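Local atomic coordinates of xyloglucanase (Paenibacillus pabuli, PDB entry 2JEP), a protein that probably hydrolyses the beta-1,4-linked glucan backbone of xyloglucan, a plant cell-wall polysaccharide, as a family 5 glycoside hydrolase. Residues 86-91 and 126-131. Residues are numbered along the deposited sequence; the frame is centred on the assembly and turned at random.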
loop_
_atom_site.group_PDB
_atom_site.type_symbol
_atom_site.label_atom_id
_atom_site.label_comp_id
_atom_site.label_asym_id
_atom_site.label_seq_id
_atom_site.Cartn_x
_atom_site.Cartn_y
_atom_site.Cartn_z
ATOM N N ILE A 86 3.520 -0.506 -9.570
ATOM C CA ILE A 86 3.010 0.785 -9.142
ATOM C C ILE A 86 1.790 0.555 -8.257
ATOM O O ILE A 86 0.841 -0.096 -8.698
ATOM C CB ILE A 86 2.559 1.654 -10.352
ATOM C CG1 ILE A 86 3.653 1.720 -11.420
ATOM C CG2 ILE A 86 2.101 3.034 -9.848
ATOM C CD1 ILE A 86 4.857 2.503 -10.983
ATOM N N ARG A 87 1.818 1.084 -7.029
ATOM C CA ARG A 87 0.645 1.092 -6.170
ATOM C C ARG A 87 -0.035 2.431 -6.308
ATOM O O ARG A 87 0.619 3.476 -6.212
ATOM C CB ARG A 87 1.008 0.809 -4.719
ATOM C CG ARG A 87 -0.186 0.853 -3.743
ATOM C CD ARG A 87 0.165 0.180 -2.447
ATOM N NE ARG A 87 -0.903 0.195 -1.456
ATOM C CZ ARG A 87 -1.031 1.071 -0.449
ATOM N NH1 ARG A 87 -0.251 2.145 -0.367
ATOM N NH2 ARG A 87 -1.977 0.856 0.485
ATOM N N ILE A 88 -1.349 2.400 -6.533
ATOM C CA ILE A 88 -2.153 3.580 -6.791
ATOM C C ILE A 88 -3.197 3.701 -5.682
ATOM O O ILE A 88 -4.269 3.095 -5.737
ATOM C CB ILE A 88 -2.843 3.550 -8.175
ATOM C CG1 ILE A 88 -1.815 3.335 -9.304
ATOM C CG2 ILE A 88 -3.680 4.806 -8.392
ATOM C CD1 ILE A 88 -2.442 3.197 -10.680
ATOM N N PRO A 89 -2.890 4.514 -4.659
ATOM C CA PRO A 89 -3.918 4.856 -3.671
ATOM C C PRO A 89 -5.122 5.530 -4.363
ATOM O O PRO A 89 -4.909 6.415 -5.186
ATOM C CB PRO A 89 -3.186 5.836 -2.763
ATOM C CG PRO A 89 -1.747 5.454 -2.866
ATOM C CD PRO A 89 -1.587 5.110 -4.314
ATOM N N VAL A 90 -6.342 5.114 -4.022
ATOM C CA VAL A 90 -7.552 5.702 -4.583
ATOM C C VAL A 90 -8.564 5.914 -3.472
ATOM O O VAL A 90 -8.877 4.981 -2.725
ATOM C CB VAL A 90 -8.194 4.813 -5.669
ATOM C CG1 VAL A 90 -9.401 5.536 -6.298
ATOM C CG2 VAL A 90 -7.194 4.440 -6.751
ATOM N N SER A 91 -9.074 7.141 -3.359
ATOM C CA SER A 91 -10.200 7.417 -2.464
ATOM C C SER A 91 -11.476 7.583 -3.257
ATOM O O SER A 91 -11.446 7.939 -4.430
ATOM C CB SER A 91 -9.937 8.702 -1.661
ATOM O OG SER A 91 -8.888 8.499 -0.742
ATOM N N VAL A 126 0.223 -3.398 -11.152
ATOM C CA VAL A 126 -0.526 -2.260 -10.657
ATOM C C VAL A 126 -1.412 -2.725 -9.520
ATOM O O VAL A 126 -2.071 -3.767 -9.651
ATOM C CB VAL A 126 -1.419 -1.655 -11.758
ATOM C CG1 VAL A 126 -2.130 -0.394 -11.243
ATOM C CG2 VAL A 126 -0.611 -1.352 -13.017
ATOM N N ILE A 127 -1.420 -1.962 -8.420
ATOM C CA ILE A 127 -2.309 -2.232 -7.300
ATOM C C ILE A 127 -3.240 -1.027 -7.148
ATOM O O ILE A 127 -2.755 0.106 -7.111
ATOM C CB ILE A 127 -1.517 -2.404 -5.985
ATOM C CG1 ILE A 127 -0.494 -3.546 -6.086
ATOM C CG2 ILE A 127 -2.479 -2.578 -4.784
ATOM C CD1 ILE A 127 0.549 -3.545 -4.969
ATOM N N ILE A 128 -4.552 -1.260 -7.068
ATOM C CA ILE A 128 -5.522 -0.206 -6.745
ATOM C C ILE A 128 -6.256 -0.597 -5.468
ATOM O O ILE A 128 -6.521 -1.773 -5.228
ATOM C CB ILE A 128 -6.528 0.093 -7.871
ATOM C CG1 ILE A 128 -7.338 -1.136 -8.270
ATOM C CG2 ILE A 128 -5.790 0.712 -9.029
ATOM C CD1 ILE A 128 -8.400 -0.843 -9.335
ATOM N N ASN A 129 -6.575 0.388 -4.630
ATOM C CA ASN A 129 -7.177 0.114 -3.326
ATOM C C ASN A 129 -8.381 1.020 -3.043
ATOM O O ASN A 129 -8.861 1.727 -3.942
ATOM C CB ASN A 129 -6.113 0.212 -2.229
ATOM C CG ASN A 129 -5.680 1.633 -1.929
ATOM O OD1 ASN A 129 -6.230 2.577 -2.479
ATOM N ND2 ASN A 129 -4.716 1.788 -1.022
ATOM N N ILE A 130 -8.899 0.952 -1.815
ATOM C CA ILE A 130 -9.800 1.974 -1.264
ATOM C C ILE A 130 -9.039 2.565 -0.094
ATOM O O ILE A 130 -8.682 1.856 0.841
ATOM C CB ILE A 130 -11.146 1.387 -0.834
ATOM C CG1 ILE A 130 -11.902 0.849 -2.052
ATOM C CG2 ILE A 130 -11.947 2.430 -0.040
ATOM C CD1 ILE A 130 -13.285 0.251 -1.723
ATOM N N HIS A 131 -8.720 3.865 -0.170
ATOM C CA HIS A 131 -7.655 4.422 0.670
ATOM C C HIS A 131 -8.155 5.339 1.786
ATOM O O HIS A 131 -8.259 4.922 2.963
ATOM C CB HIS A 131 -6.626 5.103 -0.250
ATOM C CG HIS A 131 -5.301 5.361 0.385
ATOM N ND1 HIS A 131 -4.220 4.518 0.223
ATOM C CD2 HIS A 131 -4.873 6.380 1.170
ATOM C CE1 HIS A 131 -3.182 5.018 0.870
ATOM N NE2 HIS A 131 -3.554 6.137 1.469
#
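I86-I88 and V126-I128 pair as parallel neighbours in the eight-stranded (beta/alpha)8 barrel, the two strands of a beta-alpha-beta unit connected through helix 106-120. Backbone hydrogen bonds run from I127 N to I86 O (2.9 Å) and from I88 N to I127 O (2.8 Å). Beyond the strands, H131 N donates to V90 O at 2.8 Å, while the N129 side chain bridges the two segments. With CG held between its backbone N and carbonyl carbon (chi1 73°), N129 accepts a hydrogen bond from V90 N at OD1 (3.0 Å) and donates one from ND2 to H131 ND1 (3.0 Å), the latter close to both the amide and imidazole planes. With alanine in place of N129, V90 N would probably lose its acceptor and H131 ND1 the amide N-H that helps fix its ring. Apolar contact lies on the sheet face turned to helix 106-120, where I88 CD1 meets V126 CG1 at 3.6 Å. On the barrel's inner face, R87 extends with CG anti to its backbone N (chi1 178°) into salt bridges with E178 and E323; N129 ND2 lies over one guanidinium face without bonding to it, amide and guanidinium planes 86° apart. Over one face of the H131 imidazole, P89 CB makes a CH-pi contact, 3.8 Å from the ring centroid.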